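Local structure of PA0821 (Pseudomonas aeruginosa, 7DRG) at residues D161-Q164 against L165-F169; P350-A354 against T355-P359. The protein probably serves as the immunity protein (antitoxin) that protects the cell from a type VI secretion effector carrying a VRR-NUC nuclease domain. All coordinates share one frame; numbering follows the deposited sequence.

Contact 1 covers the opening turns of helix 161-173, joined by i to i+4 contacts, and contact 2 is a compact turn in the chain after helix 338-348, much later in sequence. Their centres lie about 14 Å apart on the same side of the chain's centre, and the side chain of Leu-358 joins them. CD1 of Leu-358 lies 3.7 Å from CG1 of Ile-167, and its CG is 3.7 Å from CD2 of Leu-163. CD2 of Leu-358 lies 3.5 Å from OE1 of Gln-164, an apolar-to-polar packing contact. Through Leu-358 the loop after helix 338-348 thus packs on helix 161-173.

Contact 1 of 2, residues D161-Q164 against L165-F169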
ATOM      1  N   ASP B 161     -12.002  17.616  23.386  1.00 20.33           N
ATOM      2  CA  ASP B 161     -11.627  18.961  22.946  1.00 19.83           C
ATOM      3  C   ASP B 161     -11.868  19.165  21.451  1.00 19.47           C
ATOM      4  O   ASP B 161     -12.508  20.144  21.048  1.00 19.53           O
ATOM      5  CB  ASP B 161     -10.166  19.248  23.289  1.00 23.28           C
ATOM      6  CG  ASP B 161      -9.961  19.594  24.750  1.00 31.76           C
ATOM      7  OD1 ASP B 161     -10.913  19.434  25.551  1.00 28.16           O
ATOM      8  OD2 ASP B 161      -8.847  20.043  25.094  1.00 30.73           O
ATOM      9  N   PHE B 162     -11.329  18.276  20.608  1.00 18.20           N
ATOM     10  CA  PHE B 162     -11.554  18.415  19.173  1.00 20.53           C
ATOM     11  C   PHE B 162     -13.039  18.327  18.849  1.00 18.23           C
ATOM     12  O   PHE B 162     -13.563  19.114  18.051  1.00 18.03           O
ATOM     13  CB  PHE B 162     -10.766  17.348  18.407  1.00 18.83           C
ATOM     14  CG  PHE B 162     -11.041  17.336  16.934  1.00 15.83           C
ATOM     15  CD1 PHE B 162     -12.138  16.660  16.424  1.00 17.26           C
ATOM     16  CD2 PHE B 162     -10.212  18.016  16.052  1.00 17.62           C
ATOM     17  CE1 PHE B 162     -12.414  16.661  15.080  1.00 18.79           C
ATOM     18  CE2 PHE B 162     -10.477  18.010  14.692  1.00 17.99           C
ATOM     19  CZ  PHE B 162     -11.578  17.340  14.206  1.00 16.53           C
ATOM     20  N   LEU B 163     -13.733  17.365  19.462  1.00 18.09           N
ATOM     21  CA  LEU B 163     -15.162  17.225  19.233  1.00 16.36           C
ATOM     22  C   LEU B 163     -15.905  18.520  19.559  1.00 17.95           C
ATOM     23  O   LEU B 163     -16.755  18.966  18.780  1.00 18.49           O
ATOM     24  CB  LEU B 163     -15.680  16.059  20.078  1.00 17.83           C
ATOM     25  CG  LEU B 163     -17.181  15.823  20.142  1.00 21.22           C
ATOM     26  CD1 LEU B 163     -17.734  15.571  18.759  1.00 23.24           C
ATOM     27  CD2 LEU B 163     -17.458  14.642  21.077  1.00 22.03           C
ATOM     28  N   GLN B 164     -15.575  19.151  20.691  1.00 16.87           N
ATOM     29  CA  GLN B 164     -16.199  20.420  21.046  1.00 18.50           C
ATOM     30  C   GLN B 164     -15.920  21.494  19.999  1.00 19.94           C
ATOM     31  O   GLN B 164     -16.810  22.279  19.651  1.00 17.84           O
ATOM     32  CB  GLN B 164     -15.706  20.877  22.421  1.00 20.23           C
ATOM     33  CG  GLN B 164     -16.444  22.090  22.955  1.00 22.62           C
ATOM     34  CD  GLN B 164     -17.864  21.759  23.377  1.00 25.02           C
ATOM     35  OE1 GLN B 164     -18.081  20.987  24.318  1.00 26.72           O
ATOM     36  NE2 GLN B 164     -18.840  22.323  22.673  1.00 29.91           N
ATOM     37  N   LEU B 165     -14.691  21.545  19.483  1.00 18.17           N
ATOM     38  CA  LEU B 165     -14.373  22.510  18.432  1.00 18.11           C
ATOM     39  C   LEU B 165     -15.221  22.263  17.193  1.00 17.37           C
ATOM     40  O   LEU B 165     -15.764  23.203  16.602  1.00 17.05           O
ATOM     41  CB  LEU B 165     -12.885  22.449  18.068  1.00 17.47           C
ATOM     42  CG  LEU B 165     -11.847  22.851  19.108  1.00 21.54           C
ATOM     43  CD1 LEU B 165     -10.449  22.662  18.521  1.00 23.52           C
ATOM     44  CD2 LEU B 165     -12.057  24.291  19.572  1.00 24.92           C
ATOM     45  N   PHE B 166     -15.327  20.997  16.769  1.00 14.99           N
ATOM     46  CA  PHE B 166     -16.058  20.696  15.541  1.00 14.95           C
ATOM     47  C   PHE B 166     -17.516  21.129  15.649  1.00 18.23           C
ATOM     48  O   PHE B 166     -18.063  21.734  14.718  1.00 17.24           O
ATOM     49  CB  PHE B 166     -15.943  19.201  15.214  1.00 17.30           C
ATOM     50  CG  PHE B 166     -16.374  18.854  13.822  1.00 15.53           C
ATOM     51  CD1 PHE B 166     -15.494  18.998  12.761  1.00 15.67           C
ATOM     52  CD2 PHE B 166     -17.653  18.383  13.567  1.00 19.09           C
ATOM     53  CE1 PHE B 166     -15.894  18.684  11.473  1.00 15.31           C
ATOM     54  CE2 PHE B 166     -18.051  18.068  12.285  1.00 19.80           C
ATOM     55  CZ  PHE B 166     -17.164  18.215  11.236  1.00 17.98           C
ATOM     56  N   ILE B 167     -18.150  20.854  16.789  1.00 17.39           N
ATOM     57  CA  ILE B 167     -19.533  21.276  16.986  1.00 20.98           C
ATOM     58  C   ILE B 167     -19.626  22.796  17.081  1.00 18.43           C
ATOM     59  O   ILE B 167     -20.513  23.412  16.481  1.00 19.28           O
ATOM     60  CB  ILE B 167     -20.124  20.595  18.231  1.00 19.72           C
ATOM     61  CG1 ILE B 167     -19.978  19.072  18.147  1.00 24.31           C
ATOM     62  CG2 ILE B 167     -21.577  21.011  18.413  1.00 19.55           C
ATOM     63  CD1 ILE B 167     -20.496  18.471  16.870  1.00 26.99           C
ATOM     64  N   ASP B 168     -18.730  23.421  17.850  1.00 17.01           N
ATOM     65  CA  ASP B 168     -18.753  24.875  17.984  1.00 15.95           C
ATOM     66  C   ASP B 168     -18.575  25.553  16.635  1.00 18.02           C
ATOM     67  O   ASP B 168     -19.252  26.545  16.338  1.00 17.61           O
ATOM     68  CB  ASP B 168     -17.664  25.345  18.949  1.00 16.68           C
ATOM     69  CG  ASP B 168     -18.024  25.095  20.413  1.00 20.75           C
ATOM     70  OD1 ASP B 168     -19.135  24.608  20.681  1.00 22.84           O
ATOM     71  OD2 ASP B 168     -17.184  25.375  21.297  1.00 22.53           O
ATOM     72  N   PHE B 169     -17.671  25.027  15.801  1.00 16.84           N
ATOM     73  CA  PHE B 169     -17.434  25.644  14.498  1.00 16.37           C
ATOM     74  C   PHE B 169     -18.635  25.447  13.581  1.00 15.63           C
ATOM     75  O   PHE B 169     -19.018  26.361  12.839  1.00 19.07           O
ATOM     76  CB  PHE B 169     -16.182  25.054  13.823  1.00 14.52           C
ATOM     77  CG  PHE B 169     -14.879  25.311  14.545  1.00 16.58           C
ATOM     78  CD1 PHE B 169     -14.817  26.037  15.719  1.00 17.47           C
ATOM     79  CD2 PHE B 169     -13.692  24.813  14.009  1.00 15.39           C
ATOM     80  CE1 PHE B 169     -13.615  26.252  16.362  1.00 16.09           C
ATOM     81  CE2 PHE B 169     -12.484  25.025  14.647  1.00 19.48           C
ATOM     82  CZ  PHE B 169     -12.437  25.748  15.815  1.00 20.04           C
TER
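Leu-165 starts the second turn of this helix by returning its amide to Asp-161 four residues back, N to O at 3.0 Å. Its side chain lies alongside the preceding turn, CG 3.4 Å from Asp-161 O.

Phe-166 takes up the next carbonyl, its N 2.9 Å from Phe-162 O, so the two phenylalanines stand one turn apart on the same flank. With CG of Phe-166 opposite its backbone N (chi1 -166°), its ring leads off from the helix, and the closest side-chain approach is a loose 4.4 Å from CE1 of Phe-162 to CB of Phe-166.

Ile-167 repeats the i to i+4 pattern onto Leu-163 O, and its CG1 packs 3.3 Å from that same oxygen and beside the CD1 methyl of Leu-163.

At Asp-168 a side-chain bond is added to the backbone one. The chain of Gln-164 bends at chi2 (72°) and carries NE2 to within 3.0 Å of OD1 of Asp-168. The acceptor lies close to the amide plane of Gln-164, but the nitrogen comes from above the carboxylate, the two planes being 41° apart. OD1 also pairs with Arg-171, a charge that should offset the nearby Glu-64 carboxylate.

Phe-169 N continues the pattern to Leu-165 O at 2.8 Å. The helix lies against strands 144-151 and 34-46: Phe-162, Phe-166 and Phe-169 meet Phe-148 on the first and leucines of the second. Leu-165 and Phe-169 also rest on helix 52-69, while Leu-358 of the C-terminal loop covers Leu-163, Gln-164 and Ile-167.

Contact 2 of 2, residues P350-A354 against T355-P359; sequences PYLDA and TNTLP
Asp-353 and Asn-356 grip each other across the turn through backbone and side chain alike. Asn-356 OD1 takes the amide of Asp-353, N to OD1 at 2.9 Å and almost straight (170°), while Asn-356 N is bonded back to Asp-353 O at 3.3 Å. Asp-353 O also receives OG1 of Thr-357 at 2.8 Å; the hydroxyl and the amide come from opposite faces of the carbonyl plane. A weak bond from Thr-357 N adds to them.

The Asp-353 carboxylate takes the amide and hydroxyl of Thr-355. Its CG sits between backbone N and carbonyl carbon (chi1 60°), which brings OD1 of Asp-353 over the turn to accept Thr-355 N at 2.8 Å from above the carboxylate plane, and Thr-355 OG1 at 2.5 Å, unusually short and so somewhat doubtful in length. This is an Asx turn laid over a type I beta turn at 353-356, closed by the Asn-356 N to Asp-353 O bond. The Asn-356 amide lies nearly parallel to the carboxylate, and its ND2 makes a weak bond to Tyr-351 O.

Outside the polar knot, CG2 of Thr-357 lies 3.8 Å from CB of Leu-352, the two side chains crossing at about a right angle. One water bridges Ala-354 O and Thr-357 O, donating to both at 2.7 Å. Farther out, Leu-352 pairs its backbone with Ser-257, Gln-271 on strand 267-272 bonds to Asn-356 O, and Tyr-262 holds Leu-358 N.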
ATOM      1  N   PRO B 350     -16.368  -0.292  21.728  1.00 33.75           N
ATOM      2  CA  PRO B 350     -16.747   0.400  22.966  1.00 34.00           C
ATOM      3  C   PRO B 350     -17.975   1.276  22.767  1.00 32.29           C
ATOM      4  O   PRO B 350     -18.185   1.861  21.702  1.00 34.08           O
ATOM      5  CB  PRO B 350     -15.508   1.243  23.295  1.00 38.49           C
ATOM      6  CG  PRO B 350     -14.380   0.565  22.572  1.00 41.34           C
ATOM      7  CD  PRO B 350     -14.983   0.000  21.322  1.00 34.73           C
ATOM      8  N   TYR B 351     -18.785   1.366  23.821  1.00 30.13           N
ATOM      9  CA  TYR B 351     -20.013   2.144  23.812  1.00 29.16           C
ATOM     10  C   TYR B 351     -19.739   3.621  24.094  1.00 29.58           C
ATOM     11  O   TYR B 351     -18.749   3.990  24.730  1.00 31.35           O
ATOM     12  CB  TYR B 351     -20.989   1.628  24.874  1.00 34.68           C
ATOM     13  CG  TYR B 351     -21.754   0.367  24.522  1.00 34.24           C
ATOM     14  CD1 TYR B 351     -21.107  -0.767  24.056  1.00 40.26           C
ATOM     15  CD2 TYR B 351     -23.133   0.311  24.692  1.00 43.82           C
ATOM     16  CE1 TYR B 351     -21.819  -1.921  23.749  1.00 45.70           C
ATOM     17  CE2 TYR B 351     -23.848  -0.832  24.392  1.00 44.07           C
ATOM     18  CZ  TYR B 351     -23.188  -1.940  23.917  1.00 46.65           C
ATOM     19  OH  TYR B 351     -23.907  -3.073  23.619  1.00 55.80           O
ATOM     20  N   LEU B 352     -20.661   4.465  23.641  1.00 28.43           N
ATOM     21  CA  LEU B 352     -20.612   5.880  23.988  1.00 27.91           C
ATOM     22  C   LEU B 352     -20.933   6.082  25.462  1.00 32.95           C
ATOM     23  O   LEU B 352     -21.801   5.405  26.025  1.00 34.17           O
ATOM     24  CB  LEU B 352     -21.602   6.673  23.141  1.00 25.65           C
ATOM     25  CG  LEU B 352     -21.439   6.593  21.631  1.00 28.07           C
ATOM     26  CD1 LEU B 352     -22.514   7.435  20.972  1.00 30.20           C
ATOM     27  CD2 LEU B 352     -20.043   7.050  21.226  1.00 29.70           C
ATOM     28  N   ASP B 353     -20.241   7.028  26.089  1.00 27.64           N
ATOM     29  CA  ASP B 353     -20.534   7.385  27.472  1.00 32.09           C
ATOM     30  C   ASP B 353     -20.148   8.845  27.692  1.00 29.86           C
ATOM     31  O   ASP B 353     -19.821   9.573  26.748  1.00 28.57           O
ATOM     32  CB  ASP B 353     -19.836   6.420  28.446  1.00 36.44           C
ATOM     33  CG  ASP B 353     -18.321   6.412  28.308  1.00 42.16           C
ATOM     34  OD1 ASP B 353     -17.725   7.430  27.907  1.00 39.88           O
ATOM     35  OD2 ASP B 353     -17.714   5.362  28.611  1.00 50.00           O
ATOM     36  N   ALA B 354     -20.189   9.280  28.953  1.00 34.30           N
ATOM     37  CA  ALA B 354     -19.897  10.672  29.274  1.00 31.12           C
ATOM     38  C   ALA B 354     -18.438  11.044  29.039  1.00 30.50           C
ATOM     39  O   ALA B 354     -18.124  12.238  29.005  1.00 35.59           O
ATOM     40  CB  ALA B 354     -20.277  10.961  30.726  1.00 32.89           C
ATOM     41  N   THR B 355     -17.545  10.071  28.880  1.00 29.50           N
ATOM     42  CA  THR B 355     -16.137  10.372  28.661  1.00 32.20           C
ATOM     43  C   THR B 355     -15.790  10.603  27.198  1.00 30.31           C
ATOM     44  O   THR B 355     -14.707  11.127  26.921  1.00 32.14           O
ATOM     45  CB  THR B 355     -15.248   9.245  29.200  1.00 35.99           C
ATOM     46  OG1 THR B 355     -15.409   8.071  28.394  1.00 42.83           O
ATOM     47  CG2 THR B 355     -15.612   8.923  30.645  1.00 35.95           C
ATOM     48  N   ASN B 356     -16.661  10.230  26.255  1.00 25.84           N
ATOM     49  CA  ASN B 356     -16.298  10.320  24.843  1.00 21.88           C
ATOM     50  C   ASN B 356     -17.364  10.993  23.979  1.00 24.24           C
ATOM     51  O   ASN B 356     -17.219  11.024  22.749  1.00 25.02           O
ATOM     52  CB  ASN B 356     -15.947   8.929  24.286  1.00 27.49           C
ATOM     53  CG  ASN B 356     -17.044   7.907  24.508  1.00 25.75           C
ATOM     54  OD1 ASN B 356     -18.228   8.227  24.453  1.00 26.53           O
ATOM     55  ND2 ASN B 356     -16.650   6.666  24.767  1.00 30.06           N
ATOM     56  N   THR B 357     -18.406  11.563  24.583  1.00 23.83           N
ATOM     57  CA  THR B 357     -19.401  12.358  23.876  1.00 24.15           C
ATOM     58  C   THR B 357     -19.576  13.679  24.609  1.00 26.66           C
ATOM     59  O   THR B 357     -19.200  13.809  25.778  1.00 26.31           O
ATOM     60  CB  THR B 357     -20.771  11.656  23.781  1.00 27.29           C
ATOM     61  OG1 THR B 357     -21.261  11.378  25.100  1.00 30.23           O
ATOM     62  CG2 THR B 357     -20.668  10.362  23.002  1.00 25.89           C
ATOM     63  N   LEU B 358     -20.166  14.665  23.907  1.00 22.78           N
ATOM     64  CA  LEU B 358     -20.534  15.909  24.579  1.00 21.94           C
ATOM     65  C   LEU B 358     -21.880  15.741  25.280  1.00 22.21           C
ATOM     66  O   LEU B 358     -22.764  15.044  24.774  1.00 25.36           O
ATOM     67  CB  LEU B 358     -20.625  17.064  23.590  1.00 23.95           C
ATOM     68  CG  LEU B 358     -19.404  17.327  22.711  1.00 23.96           C
ATOM     69  CD1 LEU B 358     -19.672  18.543  21.840  1.00 28.31           C
ATOM     70  CD2 LEU B 358     -18.160  17.540  23.552  1.00 25.67           C
ATOM     71  N   PRO B 359     -22.062  16.373  26.440  1.00 26.66           N
ATOM     72  CA  PRO B 359     -23.347  16.252  27.146  1.00 32.22           C
ATOM     73  C   PRO B 359     -24.547  16.725  26.338  1.00 29.01           C
ATOM     74  O   PRO B 359     -25.670  16.293  26.620  1.00 34.85           O
ATOM     75  CB  PRO B 359     -23.146  17.110  28.406  1.00 30.70           C
ATOM     76  CG  PRO B 359     -21.889  17.908  28.166  1.00 33.85           C
ATOM     77  CD  PRO B 359     -21.053  17.086  27.235  1.00 28.15           C
TER
HETATM   78  O   HOH W   1     -19.625  14.382  28.400  1.00 33.43           O